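Local coordinates for protein interpain A (Prevotella intermedia, PDB 3BB7) that is the zymogen form of a C10-family cysteine protease, which probably hydrolyses peptide bonds with a catalytic cysteine once its propeptide is removed, at residues V86-Q96 / G285-Y293. The protein carries 1 engineered substitution. Numbering follows the deposited sequence. Where two conformers were deposited one is given.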
ATOM      1  N   VAL A  86      -4.168  -7.158 -15.755  1.00 11.86           N
ATOM      2  CA  VAL A  86      -5.300  -6.618 -14.989  1.00 12.00           C
ATOM      3  C   VAL A  86      -5.030  -5.131 -14.796  1.00 11.48           C
ATOM      4  O   VAL A  86      -4.098  -4.745 -14.100  1.00 10.79           O
ATOM      5  CB  VAL A  86      -5.459  -7.342 -13.621  1.00 11.70           C
ATOM      6  CG1 VAL A  86      -6.532  -6.657 -12.770  1.00 13.13           C
ATOM      7  CG2 VAL A  86      -5.789  -8.837 -13.881  1.00 13.24           C
ATOM      8  N   SER A  87      -5.797  -4.277 -15.473  1.00 13.16           N
ATOM      9  CA  SER A  87      -5.521  -2.849 -15.381  1.00 13.96           C
ATOM     10  C   SER A  87      -5.971  -2.333 -14.007  1.00 13.61           C
ATOM     11  O   SER A  87      -6.921  -2.850 -13.429  1.00 14.67           O
ATOM     12  CB  SER A  87      -6.181  -2.079 -16.515  0.50 14.37           C
ATOM     13  OG  SER A  87      -7.553  -2.352 -16.537  0.50 15.87           O
ATOM     14  N   THR A  88      -5.223  -1.366 -13.489  1.00 14.17           N
ATOM     15  CA  THR A  88      -5.492  -0.670 -12.231  1.00 13.63           C
ATOM     16  C   THR A  88      -6.971  -0.668 -11.843  1.00 13.68           C
ATOM     17  O   THR A  88      -7.790  -0.070 -12.550  1.00 14.36           O
ATOM     18  CB  THR A  88      -4.978   0.779 -12.390  1.00 14.15           C
ATOM     19  OG1 THR A  88      -3.610   0.723 -12.824  1.00 14.51           O
ATOM     20  CG2 THR A  88      -5.082   1.585 -11.063  1.00 14.37           C
ATOM     21  N   LEU A  89      -7.287  -1.340 -10.727  1.00 13.86           N
ATOM     22  CA  LEU A  89      -8.648  -1.481 -10.246  1.00 14.28           C
ATOM     23  C   LEU A  89      -9.172  -0.319  -9.406  1.00 14.47           C
ATOM     24  O   LEU A  89     -10.368   0.020  -9.504  1.00 15.60           O
ATOM     25  CB  LEU A  89      -8.779  -2.776  -9.420  1.00 13.98           C
ATOM     26  CG  LEU A  89      -8.627  -4.048 -10.267  1.00 14.65           C
ATOM     27  CD1 LEU A  89      -8.520  -5.287  -9.385  1.00 15.47           C
ATOM     28  CD2 LEU A  89      -9.803  -4.230 -11.251  1.00 16.68           C
ATOM     29  N   LEU A  90      -8.318   0.265  -8.548  1.00 13.83           N
ATOM     30  CA  LEU A  90      -8.815   1.330  -7.677  1.00 14.35           C
ATOM     31  C   LEU A  90      -8.992   2.656  -8.436  1.00 14.00           C
ATOM     32  O   LEU A  90      -8.279   2.933  -9.427  1.00 15.86           O
ATOM     33  CB  LEU A  90      -7.810   1.560  -6.542  1.00 14.29           C
ATOM     34  CG  LEU A  90      -7.886   0.754  -5.246  1.00 17.53           C
ATOM     35  CD1 LEU A  90      -8.368  -0.687  -5.279  1.00 20.44           C
ATOM     36  CD2 LEU A  90      -6.565   0.936  -4.471  1.00 15.50           C
ATOM     37  N   THR A  91      -9.919   3.498  -7.952  1.00 13.34           N
ATOM     38  CA  THR A  91     -10.087   4.851  -8.525  1.00 13.25           C
ATOM     39  C   THR A  91      -9.716   5.954  -7.526  1.00 12.72           C
ATOM     40  O   THR A  91      -9.719   7.142  -7.865  1.00 13.27           O
ATOM     41  CB  THR A  91     -11.540   5.059  -8.980  1.00 13.64           C
ATOM     42  OG1 THR A  91     -12.433   4.779  -7.894  1.00 16.31           O
ATOM     43  CG2 THR A  91     -11.847   4.094 -10.161  1.00 17.54           C
ATOM     44  N   THR A  92      -9.406   5.554  -6.290  1.00 10.67           N
ATOM     45  CA  THR A  92      -9.138   6.514  -5.241  1.00 10.87           C
ATOM     46  C   THR A  92      -7.648   6.877  -5.202  1.00 10.75           C
ATOM     47  O   THR A  92      -6.782   6.106  -5.637  1.00 11.67           O
ATOM     48  CB  THR A  92      -9.532   5.942  -3.874  1.00 11.12           C
ATOM     49  OG1 THR A  92      -8.941   4.638  -3.710  1.00 11.00           O
ATOM     50  CG2 THR A  92     -11.029   5.843  -3.750  1.00 12.05           C
ATOM     51  N   THR A  93      -7.356   8.063  -4.675  1.00 11.99           N
ATOM     52  CA  THR A  93      -5.993   8.487  -4.449  1.00 11.58           C
ATOM     53  C   THR A  93      -5.865   9.003  -3.023  1.00 11.17           C
ATOM     54  O   THR A  93      -5.558  10.164  -2.777  1.00 11.59           O
ATOM     55  CB  THR A  93      -5.542   9.558  -5.472  1.00 11.51           C
ATOM     56  OG1 THR A  93      -6.548  10.570  -5.587  1.00 12.78           O
ATOM     57  CG2 THR A  93      -5.301   8.913  -6.826  1.00 14.03           C
ATOM     58  N   TRP A  94      -6.112   8.115  -2.069  1.00 11.07           N
ATOM     59  CA  TRP A  94      -6.187   8.546  -0.679  1.00 10.63           C
ATOM     60  C   TRP A  94      -4.831   8.686   0.001  1.00 10.35           C
ATOM     61  O   TRP A  94      -3.805   8.283  -0.567  1.00 10.39           O
ATOM     62  CB  TRP A  94      -7.125   7.603   0.090  1.00  9.50           C
ATOM     63  CG  TRP A  94      -8.565   7.726  -0.383  1.00  9.65           C
ATOM     64  CD1 TRP A  94      -9.070   8.661  -1.252  1.00  9.84           C
ATOM     65  CD2 TRP A  94      -9.675   6.933   0.038  1.00  8.67           C
ATOM     66  NE1 TRP A  94     -10.436   8.505  -1.393  1.00  9.84           N
ATOM     67  CE2 TRP A  94     -10.828   7.435  -0.635  1.00  9.55           C
ATOM     68  CE3 TRP A  94      -9.814   5.803   0.874  1.00  8.52           C
ATOM     69  CZ2 TRP A  94     -12.092   6.860  -0.492  1.00  9.68           C
ATOM     70  CZ3 TRP A  94     -11.080   5.245   1.045  1.00  9.36           C
ATOM     71  CH2 TRP A  94     -12.203   5.773   0.352  1.00  9.93           C
ATOM     72  N   GLY A  95      -4.818   9.300   1.182  1.00 10.30           N
ATOM     73  CA  GLY A  95      -3.590   9.559   1.897  1.00 10.97           C
ATOM     74  C   GLY A  95      -3.809   9.422   3.395  1.00 10.25           C
ATOM     75  O   GLY A  95      -4.748   8.715   3.831  1.00 10.86           O
ATOM     76  N   GLN A  96      -2.961  10.081   4.191  1.00  9.82           N
ATOM     77  CA  GLN A  96      -2.957   9.862   5.639  1.00 10.31           C
ATOM     78  C   GLN A  96      -3.252  11.119   6.456  1.00 10.47           C
ATOM     79  O   GLN A  96      -3.410  11.029   7.688  1.00 10.74           O
ATOM     80  CB  GLN A  96      -1.592   9.336   6.091  1.00 10.31           C
ATOM     81  CG  GLN A  96      -1.216   7.969   5.543  1.00 10.87           C
ATOM     82  CD  GLN A  96      -0.022   7.390   6.277  1.00 11.19           C
ATOM     83  OE1 GLN A  96       0.086   7.519   7.499  1.00 11.00           O
ATOM     84  NE2 GLN A  96       0.879   6.720   5.530  1.00 11.10           N
ATOM     85  N   GLY A 285      -0.961   5.126  -1.461  1.00 10.35           N
ATOM     86  CA  GLY A 285      -1.748   5.749  -0.389  1.00 11.41           C
ATOM     87  C   GLY A 285      -1.113   7.058   0.064  1.00 10.85           C
ATOM     88  O   GLY A 285      -1.172   7.406   1.230  1.00 11.11           O
ATOM     89  N   TRP A 286      -0.524   7.797  -0.881  1.00 10.32           N
ATOM     90  CA  TRP A 286       0.089   9.083  -0.567  1.00 10.39           C
ATOM     91  C   TRP A 286      -0.452  10.125  -1.517  1.00 10.08           C
ATOM     92  O   TRP A 286       0.297  10.789  -2.234  1.00 10.65           O
ATOM     93  CB  TRP A 286       1.613   9.025  -0.553  1.00 10.76           C
ATOM     94  CG  TRP A 286       2.208  10.138   0.281  1.00 11.33           C
ATOM     95  CD1 TRP A 286       2.735  11.317  -0.176  1.00 13.08           C
ATOM     96  CD2 TRP A 286       2.313  10.181   1.726  1.00 11.40           C
ATOM     97  NE1 TRP A 286       3.162  12.074   0.876  1.00 13.84           N
ATOM     98  CE2 TRP A 286       2.904  11.414   2.057  1.00 10.90           C
ATOM     99  CE3 TRP A 286       1.945   9.302   2.762  1.00 12.12           C
ATOM    100  CZ2 TRP A 286       3.180  11.782   3.390  1.00 13.45           C
ATOM    101  CZ3 TRP A 286       2.223   9.663   4.097  1.00 12.36           C
ATOM    102  CH2 TRP A 286       2.833  10.894   4.391  1.00 12.81           C
ATOM    103  N   ASN A 287      -1.781  10.235  -1.537  1.00 10.52           N
ATOM    104  CA  ASN A 287      -2.501  11.251  -2.320  1.00 10.14           C
ATOM    105  C   ASN A 287      -2.265  11.126  -3.811  1.00 10.74           C
ATOM    106  O   ASN A 287      -2.344  12.138  -4.549  1.00 13.04           O
ATOM    107  CB  ASN A 287      -2.145  12.667  -1.816  1.00 10.65           C
ATOM    108  CG  ASN A 287      -2.195  12.729  -0.316  1.00 11.76           C
ATOM    109  OD1 ASN A 287      -3.260  12.551   0.266  1.00 12.48           O
ATOM    110  ND2 ASN A 287      -1.031  12.841   0.319  1.00 13.79           N
ATOM    111  N   GLY A 288      -1.962   9.900  -4.242  1.00 11.10           N
ATOM    112  CA  GLY A 288      -1.723   9.617  -5.653  1.00 12.39           C
ATOM    113  C   GLY A 288      -0.277   9.849  -6.075  1.00 12.74           C
ATOM    114  O   GLY A 288       0.116   9.424  -7.184  1.00 14.25           O
ATOM    115  N   ASP A 289       0.541  10.443  -5.210  1.00 12.29           N
ATOM    116  CA  ASP A 289       1.918  10.735  -5.606  1.00 13.59           C
ATOM    117  C   ASP A 289       2.602   9.442  -6.058  1.00 13.44           C
ATOM    118  O   ASP A 289       2.681   8.473  -5.311  1.00 14.07           O
ATOM    119  CB  ASP A 289       2.716  11.282  -4.439  1.00 12.00           C
ATOM    120  CG  ASP A 289       2.292  12.684  -4.019  1.00 16.20           C
ATOM    121  OD1 ASP A 289       2.878  13.185  -3.010  1.00 17.94           O
ATOM    122  OD2 ASP A 289       1.423  13.300  -4.690  1.00 17.22           O
ATOM    123  N   VAL A 290       3.146   9.497  -7.259  1.00 13.38           N
ATOM    124  CA  VAL A 290       3.926   8.427  -7.895  1.00 13.06           C
ATOM    125  C   VAL A 290       3.270   7.049  -8.006  1.00 12.93           C
ATOM    126  O   VAL A 290       3.961   6.059  -8.220  1.00 12.55           O
ATOM    127  CB  VAL A 290       5.426   8.393  -7.417  1.00 13.23           C
ATOM    128  CG1 VAL A 290       6.121   9.727  -7.722  1.00 12.62           C
ATOM    129  CG2 VAL A 290       5.579   8.031  -5.932  1.00 12.60           C
ATOM    130  N   ASP A 291       1.937   7.007  -7.949  1.00 11.74           N
ATOM    131  CA  ASP A 291       1.237   5.753  -8.247  1.00 11.49           C
ATOM    132  C   ASP A 291       1.606   5.348  -9.681  1.00 11.06           C
ATOM    133  O   ASP A 291       1.820   6.208 -10.552  1.00 11.87           O
ATOM    134  CB  ASP A 291      -0.292   5.880  -8.111  1.00 12.87           C
ATOM    135  CG  ASP A 291      -0.755   6.065  -6.687  1.00 12.04           C
ATOM    136  OD1 ASP A 291       0.072   5.938  -5.757  1.00 12.89           O
ATOM    137  OD2 ASP A 291      -1.990   6.304  -6.503  1.00 13.01           O
ATOM    138  N   GLY A 292       1.724   4.046  -9.921  1.00 11.04           N
ATOM    139  CA  GLY A 292       2.149   3.545 -11.238  1.00 11.06           C
ATOM    140  C   GLY A 292       2.427   2.066 -11.184  1.00  9.77           C
ATOM    141  O   GLY A 292       1.971   1.384 -10.258  1.00 11.21           O
ATOM    142  N   TYR A 293       3.181   1.560 -12.164  1.00  9.64           N
ATOM    143  CA  TYR A 293       3.526   0.133 -12.230  1.00 10.04           C
ATOM    144  C   TYR A 293       4.971  -0.057 -11.829  1.00  9.85           C
ATOM    145  O   TYR A 293       5.871   0.637 -12.318  1.00 10.09           O
ATOM    146  CB  TYR A 293       3.300  -0.374 -13.640  1.00 10.29           C
ATOM    147  CG  TYR A 293       1.843  -0.653 -13.978  1.00 10.53           C
ATOM    148  CD1 TYR A 293       1.368  -1.961 -14.066  1.00 10.24           C
ATOM    149  CD2 TYR A 293       0.945   0.383 -14.166  1.00 11.54           C
ATOM    150  CE1 TYR A 293       0.035  -2.213 -14.411  1.00 11.80           C
ATOM    151  CE2 TYR A 293      -0.396   0.141 -14.512  1.00 13.89           C
ATOM    152  CZ  TYR A 293      -0.842  -1.162 -14.594  1.00 11.87           C
ATOM    153  OH  TYR A 293      -2.158  -1.390 -14.955  1.00 14.28           O
TER
HETATM  154  O   HOH W   1      -2.264  -3.623 -16.573  1.00 12.31           O
HETATM  155  O   HOH W   2      -3.990   0.333 -15.912  1.00 27.46           O
HETATM  156  O   HOH W   3      -2.996   7.310  -3.331  1.00 15.63           O
HETATM  157  O   HOH W   4      -0.650  11.467   3.170  1.00 10.46           O
HETATM  158  O   HOH W   5       0.058   5.641   3.000  1.00 10.46           O
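A loop-to-loop contact, largely backbone and water, joins T93-Q96 to G285-G288 beside the predicted catalytic site, while Y293 makes a second, separate touch on S87 and T88. One direct hydrogen bond crosses: N287 N to W94 O, 3.0 Å with 157° at the hydrogen, the donor lying above the carbonyl plane. CA-H...O contacts also run from N287 CA to T93 O and from G95 CA to G285 O, the latter nearly straight at 172°. At G95 the fit is close, its CA lying 3.4 Å from N287 OD1. The second loop is shaped by a type I' turn, W286-D289, and a type II turn, G288-D291, linking strands 280-283 and 292-294 of the antiparallel sheet in this papain-like (clan CA) protease domain. Between the loops, one water lies between W94 O and G288 N, accepting from G288 N, another accepts from both Q96 N and N287 ND2, and a third accepts from Q96 NE2 and lies within bonding reach of G285 O. Q96 reaches the W286 ring by its amide: NE2 comes in at the ring edge, 3.5 Å from CZ3, with the planes 84° apart. An extended chain beyond CG carries it there. The Q96 side chain also lies about 4 Å from that of A116, the engineered replacement at the predicted nucleophile position, and about 8 Å from H267; a glutamine so placed is consistent with the oxyanion-hole glutamine of papain-like enzymes. T93 packs CB and CG2 on the backbone of G288, each 3.8 Å from its CA. Farther along, the Y293 hydroxyl is bridged by separate waters to V86 O and T88 N, both through weak bonds on the backbone side, while T88 OG1 bonds to S281.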